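Side-chain contacts in xyloglucan-specific endo-beta-1,4-glucanase BoGH9A (Bacteroides ovatus, PDB 6DHT), which cleaves the beta-1,4-glucan backbone of xyloglucan from within the chain, releasing xyloglucan oligosaccharides: residues K302-A307 with E356-E361; F271-A276 with A346-F351; Y333-T336 with D340-F343; E361-A366 with R398-S403. All coordinates share one frame; numbering follows the deposited sequence.

Contact 1 (K302-A307 with E356-E361); sequences KAYAWA and EIYREE
Tyr304 and Tyr358 meet as a T-shaped aromatic pair. The edge of the Tyr358 ring points at the face of Tyr304, with the planes at 85° and the centroids 5.4 Å apart. The touch is made near the rim, where Tyr304 CD1 lies 3.8 Å from Tyr358 CE1. The two side chains run past each other in opposite directions. Beyond the rings, the hydroxyl of Tyr304 reaches the aliphatic part of Glu361, with Tyr304 OH 3.2 Å from Glu361 CB. The carboxylate of Glu361 is not hydrogen-bonded to it. Tyr304 gets this far because CG stands anti to the backbone N (chi1 -173°), which carries the ring across to helix 356-364. Leu349 of helix 339-353 touches both tyrosine rings, and Leu269 of helix 265-281 also packs on Tyr304. Tyr358 OH is hydrogen-bonded to Glu301, just before segment 302-307, which ties the second ring back to helix 292-309. An alanine in place of Tyr304 would be likely to open a gap between the two helices and leave the Tyr358 edge without its aromatic face. The buried Tyr304 OH has no hydrogen-bond partner in the model, so the contact rests on ring and aliphatic packing.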
loop_
_atom_site.group_PDB
_atom_site.type_symbol
_atom_site.label_atom_id
_atom_site.label_comp_id
_atom_site.label_asym_id
_atom_site.label_seq_id
_atom_site.Cartn_x
_atom_site.Cartn_y
_atom_site.Cartn_z
ATOM N N LYS A 302 -17.754 10.023 17.565
ATOM C CA LYS A 302 -19.010 9.276 17.547
ATOM C C LYS A 302 -18.785 7.813 17.129
ATOM O O LYS A 302 -19.395 6.898 17.669
ATOM C CB LYS A 302 -20.031 9.934 16.608
ATOM C CG LYS A 302 -20.673 11.211 17.150
ATOM C CD LYS A 302 -21.972 11.552 16.425
ATOM C CE LYS A 302 -23.103 10.574 16.785
ATOM N NZ LYS A 302 -24.373 10.864 16.054
ATOM N N ALA A 303 -17.900 7.571 16.164
ATOM C CA ALA A 303 -17.627 6.201 15.760
ATOM C C ALA A 303 -16.917 5.409 16.850
ATOM O O ALA A 303 -17.207 4.242 17.075
ATOM C CB ALA A 303 -16.786 6.181 14.474
ATOM N N TYR A 304 -15.962 6.042 17.527
ATOM C CA TYR A 304 -15.263 5.363 18.593
ATOM C C TYR A 304 -16.245 5.011 19.725
ATOM O O TYR A 304 -16.207 3.905 20.266
ATOM C CB TYR A 304 -14.116 6.253 19.095
ATOM C CG TYR A 304 -13.221 5.576 20.092
ATOM C CD1 TYR A 304 -13.485 5.655 21.451
ATOM C CD2 TYR A 304 -12.095 4.874 19.681
ATOM C CE1 TYR A 304 -12.680 5.034 22.364
ATOM C CE2 TYR A 304 -11.277 4.248 20.593
ATOM C CZ TYR A 304 -11.575 4.337 21.938
ATOM O OH TYR A 304 -10.770 3.716 22.855
ATOM N N ALA A 305 -17.116 5.959 20.046
ATOM C CA ALA A 305 -18.161 5.724 21.041
ATOM C C ALA A 305 -18.997 4.493 20.677
ATOM O O ALA A 305 -19.241 3.626 21.522
ATOM C CB ALA A 305 -19.030 6.945 21.174
ATOM N N TRP A 306 -19.418 4.398 19.418
ATOM C CA TRP A 306 -20.184 3.237 18.982
ATOM C C TRP A 306 -19.388 1.964 19.204
ATOM O O TRP A 306 -19.908 0.981 19.709
ATOM C CB TRP A 306 -20.600 3.367 17.513
ATOM C CG TRP A 306 -21.528 2.273 17.029
ATOM C CD1 TRP A 306 -22.893 2.343 16.908
ATOM C CD2 TRP A 306 -21.159 0.956 16.606
ATOM N NE1 TRP A 306 -23.381 1.158 16.429
ATOM C CE2 TRP A 306 -22.343 0.286 16.239
ATOM C CE3 TRP A 306 -19.945 0.277 16.506
ATOM C CZ2 TRP A 306 -22.341 -1.028 15.782
ATOM C CZ3 TRP A 306 -19.943 -1.010 16.056
ATOM C CH2 TRP A 306 -21.135 -1.659 15.693
ATOM N N ALA A 307 -18.108 1.968 18.824
ATOM C CA ALA A 307 -17.284 0.794 18.996
ATOM C C ALA A 307 -17.129 0.364 20.465
ATOM O O ALA A 307 -17.047 -0.832 20.761
ATOM C CB ALA A 307 -15.908 1.038 18.370
ATOM N N GLU A 356 -6.849 12.618 27.970
ATOM C CA GLU A 356 -6.252 11.504 28.688
ATOM C C GLU A 356 -7.117 10.245 28.632
ATOM O O GLU A 356 -6.626 9.122 28.707
ATOM C CB GLU A 356 -5.951 11.915 30.143
ATOM C CG GLU A 356 -4.993 13.095 30.243
ATOM C CD GLU A 356 -4.790 13.604 31.670
ATOM O OE1 GLU A 356 -5.451 13.101 32.604
ATOM O OE2 GLU A 356 -3.954 14.513 31.856
ATOM N N ILE A 357 -8.422 10.428 28.481
ATOM C CA ILE A 357 -9.319 9.294 28.437
ATOM C C ILE A 357 -9.002 8.405 27.220
ATOM O O ILE A 357 -9.092 7.180 27.296
ATOM C CB ILE A 357 -10.793 9.760 28.460
ATOM C CG1 ILE A 357 -11.720 8.591 28.735
ATOM C CG2 ILE A 357 -11.176 10.492 27.174
ATOM C CD1 ILE A 357 -13.108 9.045 29.169
ATOM N N TYR A 358 -8.591 9.024 26.113
ATOM C CA TYR A 358 -8.157 8.255 24.944
ATOM C C TYR A 358 -6.773 7.620 25.126
ATOM O O TYR A 358 -6.562 6.481 24.734
ATOM C CB TYR A 358 -8.173 9.137 23.694
ATOM C CG TYR A 358 -9.543 9.526 23.226
ATOM C CD1 TYR A 358 -10.485 8.550 22.940
ATOM C CD2 TYR A 358 -9.894 10.849 23.042
ATOM C CE1 TYR A 358 -11.743 8.873 22.507
ATOM C CE2 TYR A 358 -11.166 11.190 22.605
ATOM C CZ TYR A 358 -12.082 10.190 22.337
ATOM O OH TYR A 358 -13.344 10.516 21.894
ATOM N N ARG A 359 -5.842 8.360 25.725
ATOM C CA ARG A 359 -4.527 7.827 26.041
ATOM C C ARG A 359 -4.616 6.520 26.825
ATOM O O ARG A 359 -3.921 5.554 26.533
ATOM C CB ARG A 359 -3.704 8.843 26.836
ATOM C CG ARG A 359 -2.326 8.313 27.229
ATOM C CD ARG A 359 -1.683 9.134 28.307
ATOM N NE ARG A 359 -0.256 8.829 28.398
ATOM C CZ ARG A 359 0.268 7.782 29.033
ATOM N NH1 ARG A 359 -0.504 6.916 29.660
ATOM N NH2 ARG A 359 1.585 7.596 29.044
ATOM N N GLU A 360 -5.466 6.492 27.847
ATOM C CA GLU A 360 -5.562 5.316 28.687
ATOM C C GLU A 360 -6.025 4.121 27.878
ATOM O O GLU A 360 -5.556 3.017 28.103
ATOM C CB GLU A 360 -6.513 5.589 29.865
ATOM C CG GLU A 360 -6.910 4.376 30.706
ATOM C CD GLU A 360 -5.743 3.726 31.431
ATOM O OE1 GLU A 360 -4.677 4.362 31.560
ATOM O OE2 GLU A 360 -5.894 2.569 31.877
ATOM N N GLU A 361 -6.928 4.348 26.929
ATOM C CA GLU A 361 -7.375 3.260 26.056
ATOM C C GLU A 361 -6.235 2.744 25.177
ATOM O O GLU A 361 -6.092 1.541 24.999
ATOM C CB GLU A 361 -8.562 3.703 25.203
ATOM C CG GLU A 361 -9.804 4.160 26.005
ATOM C CD GLU A 361 -10.315 3.108 26.987
ATOM O OE1 GLU A 361 -10.740 2.023 26.530
ATOM O OE2 GLU A 361 -10.287 3.367 28.214
#

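Contact 2 (F271-A276 with A346-F351); sequences FAAVMA and ASELYF
Ala276 packs its methyl group against two side chains of helix 339-353. Ala276 CB is 3.8 Å from Leu349 CD2, and the same methyl lies 3.8 Å from Glu348 CB. With CG anti to its carbonyl carbon (chi1 -81°), Leu349 brings the CD2 branch back toward the alanine. A second set of contacts joins side chain to backbone. Glu348 CG rests 3.5 Å from the carbonyl oxygen Ala273 O, and the Ala273 methyl is a more distant neighbour at 4.2 Å from the same CG. Glu348 therefore uses its aliphatic part here. Its charged end is spent elsewhere: OE1 forms a salt bridge with Arg280, further along helix 265-281, and OE2 takes a hydrogen bond from Trp344 NE1. Both carboxylate oxygens of this buried acid thus have partners. No hydrogen bond passes directly between the two segments, though Ser352 OG, one residue later, bonds to Ala276 O. The small alanines let the backbones come close, with the short segment axes 8.1 Å apart at nearest approach. They run in nearly the same direction, at 29°. Such close packing of near-parallel helices fits the (alpha/alpha)6 barrel of glycoside hydrolase family 9 catalytic domains.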
loop_
_atom_site.group_PDB
_atom_site.type_symbol
_atom_site.label_atom_id
_atom_site.label_comp_id
_atom_site.label_asym_id
_atom_site.label_seq_id
_atom_site.Cartn_x
_atom_site.Cartn_y
_atom_site.Cartn_z
ATOM N N PHE A 271 -12.482 3.762 10.699
ATOM C CA PHE A 271 -13.077 5.057 10.409
ATOM C C PHE A 271 -12.651 6.113 11.456
ATOM O O PHE A 271 -12.237 7.227 11.116
ATOM C CB PHE A 271 -14.622 4.905 10.388
ATOM C CG PHE A 271 -15.389 6.179 10.188
ATOM C CD1 PHE A 271 -15.589 7.018 11.250
ATOM C CD2 PHE A 271 -15.961 6.507 8.976
ATOM C CE1 PHE A 271 -16.326 8.182 11.122
ATOM C CE2 PHE A 271 -16.695 7.671 8.819
ATOM C CZ PHE A 271 -16.893 8.517 9.903
ATOM N N ALA A 272 -12.757 5.761 12.736
ATOM C CA ALA A 272 -12.422 6.702 13.797
ATOM C C ALA A 272 -10.957 7.110 13.717
ATOM O O ALA A 272 -10.635 8.282 13.804
ATOM C CB ALA A 272 -12.744 6.103 15.146
ATOM N N ALA A 273 -10.084 6.131 13.514
ATOM C CA ALA A 273 -8.645 6.398 13.483
ATOM C C ALA A 273 -8.304 7.315 12.321
ATOM O O ALA A 273 -7.606 8.303 12.484
ATOM C CB ALA A 273 -7.884 5.109 13.380
ATOM N N VAL A 274 -8.773 6.969 11.124
ATOM C CA VAL A 274 -8.412 7.746 9.950
ATOM C C VAL A 274 -9.068 9.116 9.948
ATOM O O VAL A 274 -8.504 10.077 9.464
ATOM C CB VAL A 274 -8.668 6.945 8.657
ATOM C CG1 VAL A 274 -10.113 6.968 8.234
ATOM C CG2 VAL A 274 -7.780 7.443 7.523
ATOM N N MET A 275 -10.251 9.221 10.541
ATOM C CA MET A 275 -10.901 10.523 10.606
ATOM C C MET A 275 -10.208 11.443 11.633
ATOM O O MET A 275 -9.991 12.609 11.350
ATOM C CB MET A 275 -12.405 10.354 10.884
ATOM C CG MET A 275 -13.154 9.796 9.685
ATOM S SD MET A 275 -13.144 10.955 8.333
ATOM C CE MET A 275 -13.831 9.932 7.037
ATOM N N ALA A 276 -9.818 10.875 12.762
ATOM C CA ALA A 276 -9.041 11.629 13.747
ATOM C C ALA A 276 -7.686 12.077 13.148
ATOM O O ALA A 276 -7.276 13.236 13.298
ATOM C CB ALA A 276 -8.841 10.794 14.985
ATOM N N ALA A 346 -7.577 4.918 19.380
ATOM C CA ALA A 346 -7.399 5.656 20.630
ATOM C C ALA A 346 -6.159 6.528 20.513
ATOM O O ALA A 346 -6.166 7.671 20.975
ATOM C CB ALA A 346 -7.291 4.696 21.783
ATOM N N SER A 347 -5.093 5.999 19.899
ATOM C CA SER A 347 -3.860 6.788 19.716
ATOM C C SER A 347 -4.118 8.040 18.877
ATOM O O SER A 347 -3.761 9.146 19.272
ATOM C CB SER A 347 -2.748 5.948 19.096
ATOM O OG SER A 347 -2.339 4.926 19.975
ATOM N N GLU A 348 -4.792 7.884 17.736
ATOM C CA GLU A 348 -5.092 9.030 16.909
ATOM C C GLU A 348 -5.969 10.031 17.650
ATOM O O GLU A 348 -5.779 11.215 17.501
ATOM C CB GLU A 348 -5.762 8.588 15.596
ATOM C CG GLU A 348 -4.903 7.732 14.680
ATOM C CD GLU A 348 -3.774 8.513 13.982
ATOM O OE1 GLU A 348 -3.584 9.742 14.215
ATOM O OE2 GLU A 348 -3.054 7.869 13.178
ATOM N N LEU A 349 -6.978 9.533 18.365
ATOM C CA LEU A 349 -7.859 10.437 19.092
ATOM C C LEU A 349 -7.118 11.171 20.204
ATOM O O LEU A 349 -7.345 12.348 20.416
ATOM C CB LEU A 349 -9.082 9.691 19.626
ATOM C CG LEU A 349 -10.144 9.516 18.523
ATOM C CD1 LEU A 349 -11.115 8.396 18.836
ATOM C CD2 LEU A 349 -10.876 10.826 18.216
ATOM N N TYR A 350 -6.204 10.482 20.871
ATOM C CA TYR A 350 -5.351 11.155 21.846
ATOM C C TYR A 350 -4.538 12.281 21.201
ATOM O O TYR A 350 -4.447 13.391 21.744
ATOM C CB TYR A 350 -4.417 10.169 22.523
ATOM C CG TYR A 350 -3.454 10.775 23.540
ATOM C CD1 TYR A 350 -3.908 11.648 24.529
ATOM C CD2 TYR A 350 -2.105 10.450 23.534
ATOM C CE1 TYR A 350 -3.036 12.188 25.471
ATOM C CE2 TYR A 350 -1.239 10.967 24.480
ATOM C CZ TYR A 350 -1.709 11.841 25.442
ATOM O OH TYR A 350 -0.842 12.363 26.383
ATOM N N PHE A 351 -3.916 12.019 20.054
ATOM C CA PHE A 351 -3.086 13.054 19.440
ATOM C C PHE A 351 -3.900 14.194 18.843
ATOM O O PHE A 351 -3.452 15.337 18.835
ATOM C CB PHE A 351 -2.107 12.443 18.424
ATOM C CG PHE A 351 -1.057 11.583 19.084
ATOM C CD1 PHE A 351 -0.248 12.111 20.093
ATOM C CD2 PHE A 351 -0.899 10.261 18.739
ATOM C CE1 PHE A 351 0.678 11.329 20.729
ATOM C CE2 PHE A 351 0.037 9.468 19.372
ATOM C CZ PHE A 351 0.835 10.005 20.365
#

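Contact 3 (Y333-T336 with D340-F343); sequences YGDT and DEFF. With CA (calcium ion), chain C; EDO (1,2-ethanediol), chain E; IMD (imidazole), chain B.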
loop_
_atom_site.group_PDB
_atom_site.type_symbol
_atom_site.label_atom_id
_atom_site.label_comp_id
_atom_site.label_asym_id
_atom_site.label_seq_id
_atom_site.Cartn_x
_atom_site.Cartn_y
_atom_site.Cartn_z
ATOM N N TYR A 333 -13.270 -9.074 4.586
ATOM C CA TYR A 333 -12.475 -8.248 5.526
ATOM C C TYR A 333 -12.946 -8.503 6.944
ATOM O O TYR A 333 -13.347 -7.574 7.648
ATOM C CB TYR A 333 -12.535 -6.746 5.196
ATOM C CG TYR A 333 -11.813 -6.414 3.901
ATOM C CD1 TYR A 333 -10.425 -6.408 3.841
ATOM C CD2 TYR A 333 -12.509 -6.123 2.746
ATOM C CE1 TYR A 333 -9.746 -6.126 2.655
ATOM C CE2 TYR A 333 -11.845 -5.850 1.547
ATOM C CZ TYR A 333 -10.448 -5.837 1.530
ATOM O OH TYR A 333 -9.754 -5.579 0.381
ATOM N N GLY A 334 -12.912 -9.779 7.324
ATOM C CA GLY A 334 -13.363 -10.208 8.634
ATOM C C GLY A 334 -12.213 -10.246 9.620
ATOM O O GLY A 334 -11.052 -10.386 9.223
ATOM N N ASP A 335 -12.543 -10.134 10.902
ATOM C CA ASP A 335 -11.538 -10.025 11.944
ATOM C C ASP A 335 -12.233 -10.184 13.286
ATOM O O ASP A 335 -13.235 -9.520 13.540
ATOM C CB ASP A 335 -10.896 -8.627 11.846
ATOM C CG ASP A 335 -9.616 -8.474 12.666
ATOM O OD1 ASP A 335 -9.105 -9.440 13.271
ATOM O OD2 ASP A 335 -9.088 -7.337 12.650
ATOM N N THR A 336 -11.707 -11.060 14.137
ATOM C CA THR A 336 -12.236 -11.206 15.499
ATOM C C THR A 336 -11.290 -10.648 16.559
ATOM O O THR A 336 -11.488 -10.862 17.757
ATOM C CB THR A 336 -12.541 -12.681 15.837
ATOM O OG1 THR A 336 -11.359 -13.472 15.675
ATOM C CG2 THR A 336 -13.631 -13.210 14.940
ATOM N N ASP A 340 -6.048 -4.105 18.081
ATOM C CA ASP A 340 -5.138 -3.243 17.314
ATOM C C ASP A 340 -5.845 -2.033 16.718
ATOM O O ASP A 340 -5.276 -0.936 16.656
ATOM C CB ASP A 340 -4.401 -4.031 16.225
ATOM C CG ASP A 340 -5.329 -4.882 15.365
ATOM O OD1 ASP A 340 -5.869 -5.895 15.868
ATOM O OD2 ASP A 340 -5.504 -4.570 14.164
ATOM N N GLU A 341 -7.100 -2.204 16.307
ATOM C CA GLU A 341 -7.893 -1.099 15.798
ATOM C C GLU A 341 -8.250 -0.146 16.962
ATOM O O GLU A 341 -8.256 1.067 16.796
ATOM C CB GLU A 341 -9.151 -1.614 15.070
ATOM C CG GLU A 341 -8.885 -2.293 13.701
ATOM C CD GLU A 341 -8.440 -3.741 13.795
ATOM O OE1 GLU A 341 -8.385 -4.303 14.912
ATOM O OE2 GLU A 341 -8.126 -4.341 12.737
ATOM N N PHE A 342 -8.565 -0.700 18.133
ATOM C CA PHE A 342 -8.771 0.140 19.311
ATOM C C PHE A 342 -7.488 0.934 19.617
ATOM O O PHE A 342 -7.538 2.137 19.869
ATOM C CB PHE A 342 -9.196 -0.707 20.526
ATOM C CG PHE A 342 -10.693 -0.914 20.647
ATOM C CD1 PHE A 342 -11.518 0.147 20.951
ATOM C CD2 PHE A 342 -11.246 -2.156 20.453
ATOM C CE1 PHE A 342 -12.880 -0.023 21.073
ATOM C CE2 PHE A 342 -12.623 -2.341 20.581
ATOM C CZ PHE A 342 -13.431 -1.258 20.886
ATOM N N PHE A 343 -6.336 0.270 19.517
ATOM C CA PHE A 343 -5.066 0.950 19.801
ATOM C C PHE A 343 -4.812 2.085 18.833
ATOM O O PHE A 343 -4.464 3.203 19.224
ATOM C CB PHE A 343 -3.903 -0.026 19.755
ATOM C CG PHE A 343 -2.567 0.624 19.920
ATOM C CD1 PHE A 343 -2.195 1.112 21.153
ATOM C CD2 PHE A 343 -1.671 0.734 18.862
ATOM C CE1 PHE A 343 -0.974 1.702 21.338
ATOM C CE2 PHE A 343 -0.448 1.327 19.046
ATOM C CZ PHE A 343 -0.091 1.812 20.287
HETATM CA CA CA C . -7.330 -6.370 13.967
HETATM C C1 EDO E . -10.514 -9.377 1.157
HETATM O O1 EDO E . -11.076 -10.260 0.184
HETATM C C2 EDO E . -10.162 -10.166 2.414
HETATM O O2 EDO E . -11.359 -10.617 3.068
HETATM N N1 IMD B . -7.849 -7.670 -3.307
HETATM C C2 IMD B . -8.686 -7.127 -2.395
HETATM N N3 IMD B . -7.986 -6.945 -1.250
HETATM C C4 IMD B . -6.724 -7.389 -1.438
HETATM C C5 IMD B . -6.637 -7.849 -2.743
HETATM O O HOH W 1 -6.502 -8.690 14.025
#
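Asp335 extends with CG anti to the backbone N (chi1 -167°), while Glu341 folds back at chi2 (81°), and the two carboxylates meet from opposite directions at a calcium ion. Their planes stand 70° apart. Asp335 OD2 and Glu341 OE2 lie 3.1 Å from each other, not as a hydrogen bond but as two ligands of one metal. Asp335 binds through a single oxygen, OD2, at 2.4 Å from the calcium. Its other oxygen, OD1, accepts a hydrogen bond from a water that is itself a calcium ligand, so this aspartate holds the ion both directly and through the water. Glu341 is bidentate, with OE1 and OE2 each 2.5 Å from the calcium. Asp340 also grips with both oxygens, slightly unevenly: OD1 is 2.4 Å from the metal and OD2 is 2.6 Å from it. The backbone oxygens of His337 and Gly376 complete the shell, and Thr378 N hydrogen-bonds to Asp340 OD2. Calcium probably offsets the repulsion expected among three clustered carboxylates. Two residues before Asp335, Tyr333 carries a 1,2-ethanediol over one ring face, and its OH accepts a hydrogen bond from N3 of an imidazole, 2.8 Å away; both molecules probably come from the crystallisation liquor. That imidazole also bonds to Glu548, the predicted proton donor, and Tyr333 OH bonds to Asp168. The calcium pins the loop after helix 317-321 to the start of helix 339-353, while helix 265-281 borders the site through Thr266, Leu269 and Asp270.

Contact 4 (E361-A366 with R398-S403); sequences EAIKKA and RRFADS. With EDO (1,2-ethanediol), chain L.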
loop_
_atom_site.group_PDB
_atom_site.type_symbol
_atom_site.label_atom_id
_atom_site.label_comp_id
_atom_site.label_asym_id
_atom_site.label_seq_id
_atom_site.Cartn_x
_atom_site.Cartn_y
_atom_site.Cartn_z
ATOM N N GLU A 361 -6.928 4.348 26.929
ATOM C CA GLU A 361 -7.375 3.260 26.056
ATOM C C GLU A 361 -6.235 2.744 25.177
ATOM O O GLU A 361 -6.092 1.541 24.999
ATOM C CB GLU A 361 -8.562 3.703 25.203
ATOM C CG GLU A 361 -9.804 4.160 26.005
ATOM C CD GLU A 361 -10.315 3.108 26.987
ATOM O OE1 GLU A 361 -10.740 2.023 26.530
ATOM O OE2 GLU A 361 -10.287 3.367 28.214
ATOM N N ALA A 362 -5.414 3.648 24.648
ATOM C CA ALA A 362 -4.237 3.234 23.878
ATOM C C ALA A 362 -3.268 2.409 24.703
ATOM O O ALA A 362 -2.763 1.386 24.248
ATOM C CB ALA A 362 -3.525 4.430 23.304
ATOM N N ILE A 363 -2.978 2.869 25.913
ATOM C CA ILE A 363 -2.042 2.165 26.777
ATOM C C ILE A 363 -2.557 0.771 27.134
ATOM O O ILE A 363 -1.781 -0.193 27.128
ATOM C CB ILE A 363 -1.773 2.975 28.078
ATOM C CG1 ILE A 363 -1.167 4.332 27.750
ATOM C CG2 ILE A 363 -0.872 2.211 29.025
ATOM C CD1 ILE A 363 0.154 4.293 27.034
ATOM N N LYS A 364 -3.854 0.666 27.442
ATOM C CA LYS A 364 -4.472 -0.618 27.773
ATOM C C LYS A 364 -4.322 -1.615 26.630
ATOM O O LYS A 364 -4.105 -2.800 26.862
ATOM C CB LYS A 364 -5.958 -0.452 28.098
ATOM C CG LYS A 364 -6.263 0.110 29.482
ATOM C CD LYS A 364 -7.741 -0.065 29.837
ATOM C CE LYS A 364 -8.048 0.490 31.221
ATOM N NZ LYS A 364 -9.397 0.096 31.713
ATOM N N LYS A 365 -4.432 -1.125 25.399
ATOM C CA LYS A 365 -4.432 -2.000 24.224
ATOM C C LYS A 365 -3.074 -2.050 23.530
ATOM O O LYS A 365 -2.986 -2.470 22.378
ATOM C CB LYS A 365 -5.489 -1.519 23.233
ATOM C CG LYS A 365 -6.903 -1.539 23.785
ATOM C CD LYS A 365 -7.443 -2.963 23.828
ATOM C CE LYS A 365 -8.705 -3.084 24.662
ATOM N NZ LYS A 365 -9.725 -2.108 24.243
ATOM N N ALA A 366 -2.008 -1.635 24.202
ATOM C CA ALA A 366 -0.718 -1.517 23.529
ATOM C C ALA A 366 -0.183 -2.859 23.047
ATOM O O ALA A 366 -0.274 -3.869 23.744
ATOM C CB ALA A 366 0.306 -0.854 24.430
ATOM N N ARG A 398 6.815 9.770 26.509
ATOM C CA ARG A 398 8.105 9.495 25.900
ATOM C C ARG A 398 8.583 8.111 26.283
ATOM O O ARG A 398 9.119 7.372 25.446
ATOM C CB ARG A 398 9.122 10.545 26.331
ATOM C CG ARG A 398 10.371 10.483 25.503
ATOM C CD ARG A 398 10.296 11.474 24.357
ATOM N NE ARG A 398 9.871 10.828 23.130
ATOM C CZ ARG A 398 9.316 11.452 22.096
ATOM N NH1 ARG A 398 9.091 12.762 22.112
ATOM N NH2 ARG A 398 8.979 10.744 21.043
ATOM N N ARG A 399 8.338 7.705 27.519
ATOM C CA ARG A 399 8.723 6.385 27.973
ATOM C C ARG A 399 7.947 5.321 27.181
ATOM O O ARG A 399 8.514 4.294 26.786
ATOM C CB ARG A 399 8.448 6.257 29.470
ATOM C CG ARG A 399 8.893 4.948 30.109
ATOM C CD ARG A 399 8.044 4.653 31.344
ATOM N NE ARG A 399 7.803 5.866 32.130
ATOM C CZ ARG A 399 6.690 6.129 32.813
ATOM N NH1 ARG A 399 5.679 5.267 32.833
ATOM N NH2 ARG A 399 6.586 7.273 33.480
ATOM N N PHE A 400 6.656 5.554 26.974
ATOM C CA PHE A 400 5.849 4.632 26.200
ATOM C C PHE A 400 6.358 4.554 24.754
ATOM O O PHE A 400 6.588 3.449 24.229
ATOM C CB PHE A 400 4.388 5.050 26.221
ATOM C CG PHE A 400 3.477 4.090 25.507
ATOM C CD1 PHE A 400 3.387 2.779 25.927
ATOM C CD2 PHE A 400 2.712 4.510 24.446
ATOM C CE1 PHE A 400 2.548 1.880 25.275
ATOM C CE2 PHE A 400 1.863 3.623 23.784
ATOM C CZ PHE A 400 1.779 2.315 24.203
ATOM N N ALA A 401 6.527 5.707 24.109
ATOM C CA ALA A 401 7.070 5.736 22.750
ATOM C C ALA A 401 8.404 4.998 22.679
ATOM O O ALA A 401 8.629 4.197 21.761
ATOM C CB ALA A 401 7.221 7.163 22.253
ATOM N N ASP A 402 9.293 5.251 23.634
ATOM C CA ASP A 402 10.604 4.600 23.645
ATOM C C ASP A 402 10.465 3.083 23.678
ATOM O O ASP A 402 11.245 2.380 23.025
ATOM C CB ASP A 402 11.453 5.046 24.849
ATOM C CG ASP A 402 12.076 6.416 24.662
ATOM O OD1 ASP A 402 11.946 7.000 23.570
ATOM O OD2 ASP A 402 12.719 6.906 25.619
ATOM N N SER A 403 9.478 2.570 24.408
ATOM C CA SER A 403 9.271 1.134 24.492
ATOM C C SER A 403 8.821 0.592 23.132
ATOM O O SER A 403 9.199 -0.512 22.741
ATOM C CB SER A 403 8.269 0.747 25.595
ATOM O OG SER A 403 6.931 1.114 25.293
HETATM C C1 EDO L . 10.739 7.386 20.800
HETATM O O1 EDO L . 10.611 8.305 21.895
HETATM C C2 EDO L . 10.445 8.114 19.493
HETATM O O2 EDO L . 11.590 8.889 19.124
#
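Phe400 lies with one ring face beneath the terminal methyl of Ile363. Ile363 CD1 sits 3.5 Å from the ring centroid and 4° off the ring normal, a nearly centred CH-pi contact. The methyl is therefore about equally near all six ring carbons. The rim of the same ring meets a different partner. Ala366 CB lies at the edge, near the ring plane, 3.5 Å from Phe400 CZ. One ring thus touches two methyl groups in two ways, by its face and by its edge. Phe400 spans the distance because its CG is anti to the backbone N (chi1 -176°), which sends the ring out from helix 395-416. Ala366 can reach the edge because the chain has left helical geometry at Lys365, past the end of helix 356-364. Outside the segments, Trp386 meets Phe400 edge-to-face, and Phe343 of helix 339-353 touches it too. With a serine at Phe400, the Ile363 methyl would probably lose the surface it rests on, and a gap would open beside Ala366.

The polar contacts stay on helix 395-416. Ser403 OG donates to Phe400 O at 2.6 Å, in the carbonyl plane and on a lone pair. Elsewhere on this helix, Arg398 NE and NH2 both donate to O1 of a 1,2-ethanediol, which passes a hydrogen bond to Asp402 OD1. That diol probably comes from the crystallisation liquor. This apolar surface contact joins two helices of the mainly helical catalytic domain, consistent with the (alpha/alpha)6 barrel of family 9.

Overall arrangement
Contact 2 is buried, contacts 1 and 3 are partly buried, and contact 4 lies at the surface. Helix 339-353 serves contacts 2 and 3, using its start for calcium and a later turn for close packing. Helix 356-364 serves contacts 1 and 4, which share Glu361 in sequence, though it touches the opposing segment only in contact 1. Contacts 1 and 2 adjoin, through Ala303 on Phe271 and Tyr358 on Leu349. Chemistry follows place: small methyls in the buried helix pair, aromatic rings where helices stand further apart, and clustered acids only at the metal. Phe343 links contact 3 to contact 4 by packing on Ala362 and Ala366.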